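Local coordinates for protein nisin leader peptide-processing serine protease NisP (Lactococcus lactis subsp. lactis, PDB 4MZD) that acts as a subtilisin-like serine protease that removes the leader peptide of the lantibiotic nisin and shows C-terminal autocleavage activity, at residues N112-Y117 / V170-V175; I203-Y208 / G483-R488; V242-G247 / D277-F282. All coordinates share one frame; numbering follows the deposited sequence.

Contact 1 (N112-Y117 / V170-V175); sequences NSLGNY and VNIYRV
The N171 side chain stands beside Y117 at a corner of the chain. Its CG is anti to the carbonyl carbon (chi1 -68°), and this brings the amide up against the backbone of 115-117. Y117 N donates a hydrogen bond to N171 OD1 at 3.0 Å, coming from above the amide plane. OD1 also meets the edge of the Y117 ring, whose plane is almost perpendicular to the amide (88°). G115 CA passes OD1 closely, at 3.1 Å. The other end of the amide, ND2, is bonded to N198. Before the corner, L114 pairs with V170 as a short parallel bridge. V170 N bonds to S113 O and G115 N to V170 O (2.8 Å). L114 CD1 touches I172 CG1 at 3.6 Å, the two side chains crossing at about a right angle. Past the corner, I172 N makes a weak hydrogen bond to Y117 O (3.3 Å). Y173 OH lies 3.5 Å from Y117 CB and is held by D196 and N198. The contact lies at an edge of the main subtilisin-type sheet. A side-chain amide thus takes up a backbone N-H at the bend, and its bonds at both ends should fix its rotation.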
ATOM      1  N   ASN A 112       8.135  18.532  -5.294  1.00  9.74           N
ATOM      2  CA  ASN A 112       7.074  19.383  -5.826  1.00 10.77           C
ATOM      3  C   ASN A 112       5.669  18.818  -5.637  1.00 10.23           C
ATOM      4  O   ASN A 112       4.689  19.486  -5.964  1.00 11.61           O
ATOM      5  CB  ASN A 112       7.328  19.695  -7.300  1.00 13.54           C
ATOM      6  CG  ASN A 112       8.485  20.642  -7.501  1.00 18.24           C
ATOM      7  OD1 ASN A 112       8.975  21.250  -6.550  1.00 21.16           O
ATOM      8  ND2 ASN A 112       8.921  20.788  -8.749  1.00 19.84           N
ATOM      9  N   SER A 113       5.574  17.602  -5.102  1.00  8.78           N
ATOM     10  CA  SER A 113       4.286  16.963  -4.835  1.00  8.57           C
ATOM     11  C   SER A 113       3.824  17.113  -3.395  1.00  8.49           C
ATOM     12  O   SER A 113       2.706  16.719  -3.053  1.00  8.92           O
ATOM     13  CB  SER A 113       4.371  15.460  -5.117  1.00  8.86           C
ATOM     14  OG  SER A 113       4.676  15.211  -6.472  1.00  8.90           O
ATOM     15  N   LEU A 114       4.689  17.605  -2.519  1.00  9.74           N
ATOM     16  CA  LEU A 114       4.352  17.591  -1.100  1.00 10.11           C
ATOM     17  C   LEU A 114       3.240  18.569  -0.768  1.00 10.14           C
ATOM     18  O   LEU A 114       3.303  19.744  -1.123  1.00 11.50           O
ATOM     19  CB  LEU A 114       5.575  17.890  -0.231  1.00 12.46           C
ATOM     20  CG  LEU A 114       6.335  16.686   0.346  1.00 16.10           C
ATOM     21  CD1 LEU A 114       5.492  15.883   1.344  1.00 16.84           C
ATOM     22  CD2 LEU A 114       6.849  15.784  -0.765  1.00 17.43           C
ATOM     23  N   GLY A 115       2.220  18.068  -0.085  1.00  9.70           N
ATOM     24  CA  GLY A 115       1.146  18.903   0.405  1.00 10.08           C
ATOM     25  C   GLY A 115       1.488  19.535   1.737  1.00 10.36           C
ATOM     26  O   GLY A 115       2.609  19.425   2.240  1.00 11.76           O
ATOM     27  N   ASN A 116       0.504  20.197   2.324  1.00  9.94           N
ATOM     28  CA  ASN A 116       0.734  20.984   3.521  1.00 10.76           C
ATOM     29  C   ASN A 116       0.349  20.269   4.806  1.00 10.27           C
ATOM     30  O   ASN A 116       0.453  20.844   5.886  1.00 12.43           O
ATOM     31  CB  ASN A 116      -0.029  22.302   3.421  1.00 12.76           C
ATOM     32  CG  ASN A 116       0.480  23.184   2.304  1.00 15.86           C
ATOM     33  OD1 ASN A 116       1.628  23.072   1.883  1.00 17.56           O
ATOM     34  ND2 ASN A 116      -0.371  24.075   1.824  1.00 19.47           N
ATOM     35  N   TYR A 117      -0.088  19.020   4.697  1.00  9.53           N
ATOM     36  CA  TYR A 117      -0.566  18.288   5.862  1.00  9.60           C
ATOM     37  C   TYR A 117       0.324  17.091   6.160  1.00  9.04           C
ATOM     38  O   TYR A 117       0.749  16.375   5.254  1.00  9.28           O
ATOM     39  CB  TYR A 117      -2.013  17.833   5.656  1.00  9.84           C
ATOM     40  CG  TYR A 117      -2.963  18.982   5.452  1.00 10.38           C
ATOM     41  CD1 TYR A 117      -3.615  19.565   6.524  1.00 11.92           C
ATOM     42  CD2 TYR A 117      -3.194  19.495   4.185  1.00 12.43           C
ATOM     43  CE1 TYR A 117      -4.478  20.630   6.337  1.00 13.75           C
ATOM     44  CE2 TYR A 117      -4.052  20.559   3.988  1.00 13.79           C
ATOM     45  CZ  TYR A 117      -4.691  21.122   5.063  1.00 14.45           C
ATOM     46  OH  TYR A 117      -5.549  22.178   4.853  1.00 16.82           O
ATOM     47  N   VAL A 170       0.648  14.806  -2.274  1.00  7.16           N
ATOM     48  CA  VAL A 170       0.679  13.781  -1.236  1.00  7.19           C
ATOM     49  C   VAL A 170       0.933  14.405   0.129  1.00  7.27           C
ATOM     50  O   VAL A 170       1.769  15.312   0.273  1.00  7.96           O
ATOM     51  CB  VAL A 170       1.721  12.678  -1.527  1.00  7.64           C
ATOM     52  CG1 VAL A 170       1.348  11.947  -2.800  1.00  8.53           C
ATOM     53  CG2 VAL A 170       3.129  13.243  -1.607  1.00  8.92           C
ATOM     54  N   ASN A 171       0.186  13.922   1.119  1.00  7.02           N
ATOM     55  CA  ASN A 171       0.358  14.315   2.507  1.00  7.18           C
ATOM     56  C   ASN A 171       0.840  13.098   3.288  1.00  7.09           C
ATOM     57  O   ASN A 171       0.479  11.973   2.949  1.00  8.07           O
ATOM     58  CB  ASN A 171      -0.948  14.876   3.063  1.00  7.67           C
ATOM     59  CG  ASN A 171      -1.322  16.199   2.420  1.00  7.99           C
ATOM     60  OD1 ASN A 171      -0.524  17.132   2.386  1.00  8.59           O
ATOM     61  ND2 ASN A 171      -2.525  16.273   1.885  1.00  9.23           N
ATOM     62  N   ILE A 172       1.663  13.315   4.308  1.00  7.24           N
ATOM     63  CA  ILE A 172       2.496  12.260   4.874  1.00  7.76           C
ATOM     64  C   ILE A 172       2.179  11.980   6.335  1.00  7.20           C
ATOM     65  O   ILE A 172       2.258  12.874   7.178  1.00  8.12           O
ATOM     66  CB  ILE A 172       3.981  12.660   4.764  1.00  9.75           C
ATOM     67  CG1 ILE A 172       4.321  13.062   3.325  1.00 11.77           C
ATOM     68  CG2 ILE A 172       4.885  11.563   5.298  1.00  9.74           C
ATOM     69  CD1 ILE A 172       4.077  11.983   2.315  1.00 13.56           C
ATOM     70  N   TYR A 173       1.860  10.718   6.625  1.00  7.24           N
ATOM     71  CA  TYR A 173       1.493  10.280   7.970  1.00  7.45           C
ATOM     72  C   TYR A 173       2.418   9.138   8.359  1.00  7.03           C
ATOM     73  O   TYR A 173       2.335   8.042   7.804  1.00  8.63           O
ATOM     74  CB  TYR A 173       0.002   9.895   8.019  1.00  7.65           C
ATOM     75  CG  TYR A 173      -0.817  11.069   7.554  1.00  7.61           C
ATOM     76  CD1 TYR A 173      -1.118  12.112   8.420  1.00  8.43           C
ATOM     77  CD2 TYR A 173      -1.198  11.194   6.225  1.00  7.89           C
ATOM     78  CE1 TYR A 173      -1.797  13.234   7.979  1.00  8.33           C
ATOM     79  CE2 TYR A 173      -1.881  12.315   5.776  1.00  8.08           C
ATOM     80  CZ  TYR A 173      -2.181  13.326   6.656  1.00  7.98           C
ATOM     81  OH  TYR A 173      -2.851  14.438   6.201  1.00  8.55           O
ATOM     82  N   ARG A 174       3.337   9.412   9.282  1.00  7.30           N
ATOM     83  CA  ARG A 174       4.374   8.446   9.611  1.00  7.28           C
ATOM     84  C   ARG A 174       3.939   7.527  10.743  1.00  7.25           C
ATOM     85  O   ARG A 174       3.599   7.991  11.836  1.00  7.81           O
ATOM     86  CB  ARG A 174       5.680   9.152   9.980  1.00  7.85           C
ATOM     87  CG  ARG A 174       6.830   8.184  10.206  1.00  8.61           C
ATOM     88  CD  ARG A 174       8.203   8.828  10.192  1.00 10.54           C
ATOM     89  NE  ARG A 174       8.515   9.578  11.402  1.00 11.16           N
ATOM     90  CZ  ARG A 174       9.077   9.070  12.499  1.00 11.96           C
ATOM     91  NH1 ARG A 174       9.341   9.869  13.524  1.00 12.79           N
ATOM     92  NH2 ARG A 174       9.395   7.789  12.575  1.00 13.17           N
ATOM     93  N   VAL A 175       3.967   6.222  10.467  1.00  7.18           N
ATOM     94  CA  VAL A 175       3.600   5.206  11.448  1.00  7.62           C
ATOM     95  C   VAL A 175       4.688   4.151  11.648  1.00  7.57           C
ATOM     96  O   VAL A 175       4.480   3.178  12.369  1.00  8.24           O
ATOM     97  CB  VAL A 175       2.249   4.520  11.118  1.00  7.78           C
ATOM     98  CG1 VAL A 175       1.119   5.540  11.109  1.00  8.42           C
ATOM     99  CG2 VAL A 175       2.326   3.758   9.802  1.00  8.38           C
TER

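Contact 2 (I203-Y208 / G483-R488); sequences ISAGQY and GAVSVR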
ATOM      1  N   ILE A 203      -2.487   2.703   2.462  1.00  6.55           N
ATOM      2  CA  ILE A 203      -1.896   1.948   3.566  1.00  6.85           C
ATOM      3  C   ILE A 203      -1.163   0.707   3.029  1.00  6.67           C
ATOM      4  O   ILE A 203      -1.750  -0.367   2.838  1.00  7.48           O
ATOM      5  CB  ILE A 203      -2.942   1.538   4.625  1.00  7.63           C
ATOM      6  CG1 ILE A 203      -3.809   2.737   5.023  1.00  8.71           C
ATOM      7  CG2 ILE A 203      -2.244   0.931   5.839  1.00  8.95           C
ATOM      8  CD1 ILE A 203      -4.784   2.419   6.120  1.00 11.19           C
ATOM      9  N   SER A 204       0.137   0.858   2.791  1.00  6.60           N
ATOM     10  CA  SER A 204       0.977  -0.223   2.277  1.00  6.99           C
ATOM     11  C   SER A 204       1.610  -1.038   3.413  1.00  7.03           C
ATOM     12  O   SER A 204       2.816  -1.292   3.423  1.00  7.67           O
ATOM     13  CB  SER A 204       2.058   0.351   1.359  1.00  7.37           C
ATOM     14  OG  SER A 204       1.486   0.790   0.136  1.00  7.21           O
ATOM     15  N   ALA A 205       0.768  -1.462   4.349  1.00  6.70           N
ATOM     16  CA  ALA A 205       1.193  -2.126   5.580  1.00  7.18           C
ATOM     17  C   ALA A 205      -0.015  -2.853   6.139  1.00  7.09           C
ATOM     18  O   ALA A 205      -1.144  -2.510   5.804  1.00  7.66           O
ATOM     19  CB  ALA A 205       1.681  -1.100   6.587  1.00  8.99           C
ATOM     20  N   GLY A 206       0.203  -3.833   7.009  1.00  7.25           N
ATOM     21  CA  GLY A 206      -0.917  -4.560   7.572  1.00  7.80           C
ATOM     22  C   GLY A 206      -0.490  -5.594   8.586  1.00  7.75           C
ATOM     23  O   GLY A 206       0.669  -5.646   9.000  1.00  8.09           O
ATOM     24  N   GLN A 207      -1.449  -6.418   8.995  1.00  8.05           N
ATOM     25  CA  GLN A 207      -1.210  -7.450   9.991  1.00  9.14           C
ATOM     26  C   GLN A 207      -2.337  -8.470   9.919  1.00  9.49           C
ATOM     27  O   GLN A 207      -3.456  -8.154   9.490  1.00 10.53           O
ATOM     28  CB  GLN A 207      -1.184  -6.849  11.398  1.00 10.45           C
ATOM     29  CG  GLN A 207      -2.536  -6.298  11.816  1.00 11.54           C
ATOM     30  CD  GLN A 207      -2.498  -5.443  13.072  1.00 11.31           C
ATOM     31  OE1 GLN A 207      -2.838  -4.271  13.030  1.00 12.09           O
ATOM     32  NE2 GLN A 207      -2.111  -6.029  14.193  1.00 12.01           N
ATOM     33  N   TYR A 208      -2.056  -9.688  10.366  1.00  8.67           N
ATOM     34  CA  TYR A 208      -3.101 -10.698  10.468  1.00  8.35           C
ATOM     35  C   TYR A 208      -3.725 -10.679  11.857  1.00  9.19           C
ATOM     36  O   TYR A 208      -3.016 -10.670  12.876  1.00 10.05           O
ATOM     37  CB  TYR A 208      -2.560 -12.101  10.150  1.00  9.45           C
ATOM     38  CG  TYR A 208      -1.935 -12.157   8.783  1.00  9.34           C
ATOM     39  CD1 TYR A 208      -2.708 -11.988   7.642  1.00 10.17           C
ATOM     40  CD2 TYR A 208      -0.570 -12.332   8.631  1.00 10.66           C
ATOM     41  CE1 TYR A 208      -2.139 -11.991   6.384  1.00  9.96           C
ATOM     42  CE2 TYR A 208       0.011 -12.342   7.372  1.00 10.69           C
ATOM     43  CZ  TYR A 208      -0.783 -12.173   6.255  1.00  9.63           C
ATOM     44  OH  TYR A 208      -0.226 -12.174   4.997  1.00  9.93           O
ATOM     45  N   GLY A 483      -0.428  -7.944  17.190  1.00 12.65           N
ATOM     46  CA  GLY A 483      -0.288  -6.512  17.358  1.00 12.20           C
ATOM     47  C   GLY A 483       0.782  -5.861  16.499  1.00 11.30           C
ATOM     48  O   GLY A 483       0.848  -4.635  16.446  1.00 12.12           O
ATOM     49  N   ALA A 484       1.617  -6.655  15.830  1.00 10.19           N
ATOM     50  CA  ALA A 484       2.698  -6.086  15.019  1.00  9.86           C
ATOM     51  C   ALA A 484       2.237  -5.780  13.597  1.00  8.86           C
ATOM     52  O   ALA A 484       1.878  -6.685  12.842  1.00  9.57           O
ATOM     53  CB  ALA A 484       3.894  -7.021  14.990  1.00 11.05           C
ATOM     54  N   VAL A 485       2.263  -4.502  13.229  1.00  8.89           N
ATOM     55  CA  VAL A 485       1.985  -4.083  11.860  1.00  8.35           C
ATOM     56  C   VAL A 485       3.312  -4.022  11.116  1.00  7.72           C
ATOM     57  O   VAL A 485       4.301  -3.497  11.641  1.00  8.41           O
ATOM     58  CB  VAL A 485       1.301  -2.705  11.836  1.00  8.69           C
ATOM     59  CG1 VAL A 485       1.163  -2.183  10.412  1.00  9.05           C
ATOM     60  CG2 VAL A 485      -0.056  -2.788  12.512  1.00 10.26           C
ATOM     61  N   SER A 486       3.349  -4.574   9.911  1.00  7.96           N
ATOM     62  CA  SER A 486       4.575  -4.558   9.132  1.00  7.99           C
ATOM     63  C   SER A 486       4.327  -3.992   7.751  1.00  7.65           C
ATOM     64  O   SER A 486       3.210  -4.045   7.231  1.00  7.97           O
ATOM     65  CB  SER A 486       5.195  -5.959   9.047  1.00  9.77           C
ATOM     66  OG  SER A 486       4.309  -6.911   8.498  1.00  9.86           O
ATOM     67  N   VAL A 487       5.375  -3.441   7.149  1.00  7.91           N
ATOM     68  CA  VAL A 487       5.254  -2.985   5.781  1.00  8.33           C
ATOM     69  C   VAL A 487       4.994  -4.171   4.867  1.00  8.32           C
ATOM     70  O   VAL A 487       5.472  -5.280   5.122  1.00  8.95           O
ATOM     71  CB  VAL A 487       6.514  -2.213   5.303  1.00  9.71           C
ATOM     72  CG1 VAL A 487       6.718  -0.952   6.135  1.00 10.71           C
ATOM     73  CG2 VAL A 487       7.768  -3.102   5.313  1.00 10.94           C
ATOM     74  N   ARG A 488       4.221  -3.951   3.812  1.00  8.60           N
ATOM     75  CA  ARG A 488       4.119  -4.914   2.725  1.00  8.63           C
ATOM     76  C   ARG A 488       5.088  -4.490   1.622  1.00  8.83           C
ATOM     77  O   ARG A 488       4.943  -4.852   0.438  1.00  9.03           O
ATOM     78  CB  ARG A 488       2.675  -5.060   2.224  1.00  9.22           C
ATOM     79  CG  ARG A 488       1.856  -6.120   2.983  1.00  9.59           C
ATOM     80  CD  ARG A 488       1.429  -5.667   4.378  1.00 10.08           C
ATOM     81  NE  ARG A 488       1.010  -6.778   5.242  1.00  9.42           N
ATOM     82  CZ  ARG A 488      -0.227  -7.270   5.313  1.00  8.28           C
ATOM     83  NH1 ARG A 488      -1.210  -6.776   4.568  1.00  8.75           N
ATOM     84  NH2 ARG A 488      -0.485  -8.275   6.139  1.00  9.52           N
ATOM     85  OXT ARG A 488       6.053  -3.779   1.943  1.00  9.82           O
TER
HETATM   86  O   HOH W   1      -1.539  -8.863  14.537  1.00 12.99           O
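The R488 guanidinium lies flat over G206, with G206 CA 3.6 Å above its plane and over its centre. Q207 N also sits over a face of the group, 3.5 Å from NH2. NH2 in turn lies over one face of the Y208 ring, 3.9 Å above its plane and offset toward the rim. The ring and guanidinium planes are 49° apart. With R488 CZ 5.5 Å from the ring centroid, any cation-pi attraction is weak. NH1 forms a salt bridge to D277. A bend at chi2 (75°) folds the R488 chain back along the strand, and CD comes 3.4 Å from G206 N.

Residues 483-488 form the C-terminal end of the chain, which runs antiparallel to strand 200-210 like a substrate bound to a subtilase. G206 and S486 make a hydrogen-bonded pair, with G206 N to S486 O and S486 N to G206 O both 3.0 Å. R488 N adds a nearly straight hydrogen bond to S204 O (171°). The terminal carboxylate reaches S353 and H147, two predicted members of the charge relay, and also N248. R488 thus appears to occupy the place of a P1 residue, consistent with a product of C-terminal autocleavage, and D277 probably recognises its charge.

On the side of A205, the methyl CB meets V485 CG1 at 4.0 Å. V485 CG2 presses on Q207 OE1, 3.2 Å away; this oxygen is bonded to Y228. Q207 NE2 is held by E224 and by a water, which also accepts from G483 N and donates to Y208 O.

Contact 3 (V242-G247 / D277-F282); sequences VVAALG and DAPSVF
The wall and base of the probable S1 pocket join here, where the end of strand 241-245 faces the turn after strand 275-278. D277 carries the polar part. Its CG is anti to the backbone N (chi1 -169°), which extends the carboxylate across to the other segment. OD2 accepts the G247 N-H through its syn lone pair, at 2.8 Å and with an angle of 161° at the hydrogen. N302 ND2 is a second partner of the same oxygen. OD1 faces the terminal arginine, R488. The bond to G247 and the bond to N302 together hold the carboxylate in position at the pocket base. D277 and G247 are buried, and the negative charge is probably balanced by that arginine.

A cis peptide bond precedes P279, as in subtilisin, where a cis-proline follows the strand at the S1 pocket. A type I turn then runs from P279 to F282. It turns S280 toward A244, whose methyl CB rests 4.0 Å from both S280 CA and S280 CB. The same methyl lies 4.2 Å from P279 CG. L246, two residues on, brings its CD2 3.5 Å from S280 OG and 4.0 Å from D277 OD2. The L246 and D277 side chains cross at about a right angle, so a methyl tip packs beside the carboxylate.

P279 and F282 also pack against helix 222-238. Strand 241-245 itself pairs with strands 200-210 and 286-291, and V243 and A245 touch helix 356-370, which follows S353.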
ATOM      1  N   VAL A 242     -10.058   4.228   1.644  1.00  8.48           N
ATOM      2  CA  VAL A 242      -8.806   3.625   2.068  1.00  8.28           C
ATOM      3  C   VAL A 242      -8.442   2.509   1.097  1.00  7.60           C
ATOM      4  O   VAL A 242      -9.293   1.695   0.730  1.00  7.73           O
ATOM      5  CB  VAL A 242      -8.931   3.081   3.501  1.00  9.58           C
ATOM      6  CG1 VAL A 242      -7.677   2.325   3.907  1.00 10.87           C
ATOM      7  CG2 VAL A 242      -9.235   4.219   4.472  1.00 11.00           C
ATOM      8  N   VAL A 243      -7.177   2.502   0.686  1.00  7.33           N
ATOM      9  CA  VAL A 243      -6.616   1.533  -0.249  1.00  7.25           C
ATOM     10  C   VAL A 243      -5.471   0.851   0.486  1.00  6.80           C
ATOM     11  O   VAL A 243      -4.561   1.523   0.968  1.00  8.04           O
ATOM     12  CB  VAL A 243      -6.088   2.255  -1.510  1.00  7.89           C
ATOM     13  CG1 VAL A 243      -5.614   1.266  -2.558  1.00  8.08           C
ATOM     14  CG2 VAL A 243      -7.151   3.191  -2.085  1.00  8.83           C
ATOM     15  N   ALA A 244      -5.523  -0.474   0.602  1.00  6.62           N
ATOM     16  CA  ALA A 244      -4.608  -1.191   1.485  1.00  6.87           C
ATOM     17  C   ALA A 244      -4.012  -2.421   0.817  1.00  6.75           C
ATOM     18  O   ALA A 244      -4.696  -3.145   0.080  1.00  7.74           O
ATOM     19  CB  ALA A 244      -5.333  -1.597   2.766  1.00  8.28           C
ATOM     20  N   ALA A 245      -2.744  -2.678   1.121  1.00  6.69           N
ATOM     21  CA  ALA A 245      -2.034  -3.818   0.547  1.00  6.93           C
ATOM     22  C   ALA A 245      -2.409  -5.155   1.170  1.00  7.27           C
ATOM     23  O   ALA A 245      -2.335  -5.314   2.389  1.00  8.08           O
ATOM     24  CB  ALA A 245      -0.558  -3.628   0.737  1.00  7.57           C
ATOM     25  N   LEU A 246      -2.741  -6.134   0.337  1.00  7.39           N
ATOM     26  CA  LEU A 246      -2.758  -7.521   0.789  1.00  8.02           C
ATOM     27  C   LEU A 246      -1.349  -7.939   1.196  1.00  7.27           C
ATOM     28  O   LEU A 246      -0.367  -7.405   0.697  1.00  7.36           O
ATOM     29  CB  LEU A 246      -3.250  -8.443  -0.322  1.00  8.85           C
ATOM     30  CG  LEU A 246      -4.731  -8.371  -0.680  1.00  9.95           C
ATOM     31  CD1 LEU A 246      -5.009  -9.214  -1.905  1.00 11.33           C
ATOM     32  CD2 LEU A 246      -5.604  -8.814   0.485  1.00 11.51           C
ATOM     33  N   GLY A 247      -1.253  -8.924   2.083  1.00  7.89           N
ATOM     34  CA  GLY A 247       0.042  -9.404   2.529  1.00  8.24           C
ATOM     35  C   GLY A 247       0.855 -10.061   1.429  1.00  7.60           C
ATOM     36  O   GLY A 247       0.330 -10.417   0.370  1.00  8.22           O
ATOM     37  N   ASP A 277      -6.707 -10.462   7.040  1.00  9.45           N
ATOM     38  CA  ASP A 277      -5.584  -9.620   6.634  1.00  9.71           C
ATOM     39  C   ASP A 277      -6.116  -8.189   6.759  1.00  9.79           C
ATOM     40  O   ASP A 277      -6.979  -7.773   5.984  1.00 10.35           O
ATOM     41  CB  ASP A 277      -5.223  -9.992   5.183  1.00  9.56           C
ATOM     42  CG  ASP A 277      -3.905  -9.401   4.702  1.00  9.62           C
ATOM     43  OD1 ASP A 277      -3.387  -8.470   5.353  1.00 10.10           O
ATOM     44  OD2 ASP A 277      -3.409  -9.862   3.645  1.00 10.09           O
ATOM     45  N   ALA A 278      -5.655  -7.470   7.780  1.00  9.58           N
ATOM     46  CA  ALA A 278      -6.187  -6.146   8.118  1.00  9.49           C
ATOM     47  C   ALA A 278      -5.177  -5.020   7.866  1.00  9.14           C
ATOM     48  O   ALA A 278      -3.991  -5.182   8.142  1.00  9.66           O
ATOM     49  CB  ALA A 278      -6.625  -6.133   9.575  1.00 10.99           C
ATOM     50  N   PRO A 279      -5.649  -3.844   7.410  1.00  8.84           N
ATOM     51  CA  PRO A 279      -7.059  -3.454   7.234  1.00  9.59           C
ATOM     52  C   PRO A 279      -7.672  -3.732   5.857  1.00  8.80           C
ATOM     53  O   PRO A 279      -8.766  -3.243   5.583  1.00 10.00           O
ATOM     54  CB  PRO A 279      -7.021  -1.944   7.481  1.00 10.72           C
ATOM     55  CG  PRO A 279      -5.666  -1.541   6.961  1.00 10.59           C
ATOM     56  CD  PRO A 279      -4.750  -2.676   7.346  1.00  9.73           C
ATOM     57  N   SER A 280      -7.017  -4.521   5.015  1.00  8.67           N
ATOM     58  CA  SER A 280      -7.552  -4.756   3.674  1.00  9.65           C
ATOM     59  C   SER A 280      -8.874  -5.534   3.663  1.00  9.92           C
ATOM     60  O   SER A 280      -9.618  -5.458   2.690  1.00 12.10           O
ATOM     61  CB  SER A 280      -6.524  -5.450   2.776  1.00 10.67           C
ATOM     62  OG  SER A 280      -6.291  -6.780   3.198  1.00 10.97           O
ATOM     63  N   VAL A 281      -9.164  -6.265   4.736  1.00  9.89           N
ATOM     64  CA  VAL A 281     -10.355  -7.105   4.805  1.00 11.35           C
ATOM     65  C   VAL A 281     -11.668  -6.327   4.749  1.00 11.15           C
ATOM     66  O   VAL A 281     -12.678  -6.849   4.281  1.00 11.95           O
ATOM     67  CB  VAL A 281     -10.332  -7.970   6.086  1.00 12.93           C
ATOM     68  CG1 VAL A 281     -10.328  -7.086   7.328  1.00 13.00           C
ATOM     69  CG2 VAL A 281     -11.506  -8.946   6.106  1.00 15.37           C
ATOM     70  N   PHE A 282     -11.670  -5.091   5.232  1.00 10.69           N
ATOM     71  CA  PHE A 282     -12.930  -4.379   5.394  1.00 11.41           C
ATOM     72  C   PHE A 282     -13.618  -4.115   4.064  1.00 12.14           C
ATOM     73  O   PHE A 282     -12.974  -3.767   3.077  1.00 11.34           O
ATOM     74  CB  PHE A 282     -12.725  -3.090   6.188  1.00 11.25           C
ATOM     75  CG  PHE A 282     -12.310  -3.336   7.604  1.00 10.65           C
ATOM     76  CD1 PHE A 282     -13.241  -3.726   8.552  1.00 11.77           C
ATOM     77  CD2 PHE A 282     -10.983  -3.227   7.986  1.00 11.35           C
ATOM     78  CE1 PHE A 282     -12.856  -3.985   9.854  1.00 12.70           C
ATOM     79  CE2 PHE A 282     -10.596  -3.490   9.287  1.00 12.49           C
ATOM     80  CZ  PHE A 282     -11.539  -3.871  10.223  1.00 12.95           C
TER

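From the N terminus, contact 1 closes first. Its loop of 52 residues carries H147 and helix 147-156, and it ties a short edge strand to strand 169-174. Contact 2 opens next, at 203-208, and closes only at the C terminus; the unmodelled residues 408-475 fall inside this long loop. Contact 3 is nested within it and closes a 29-residue loop containing helix 256-264. Contacts 1 and 2 are in series and do not touch, their nearest atoms being about 6 Å apart. Contacts 2 and 3 do touch, with centres about 9 Å apart. All three reach the same mixed sheet, contact 1 through strand 169-174 and contacts 2 and 3 through its substrate-binding side.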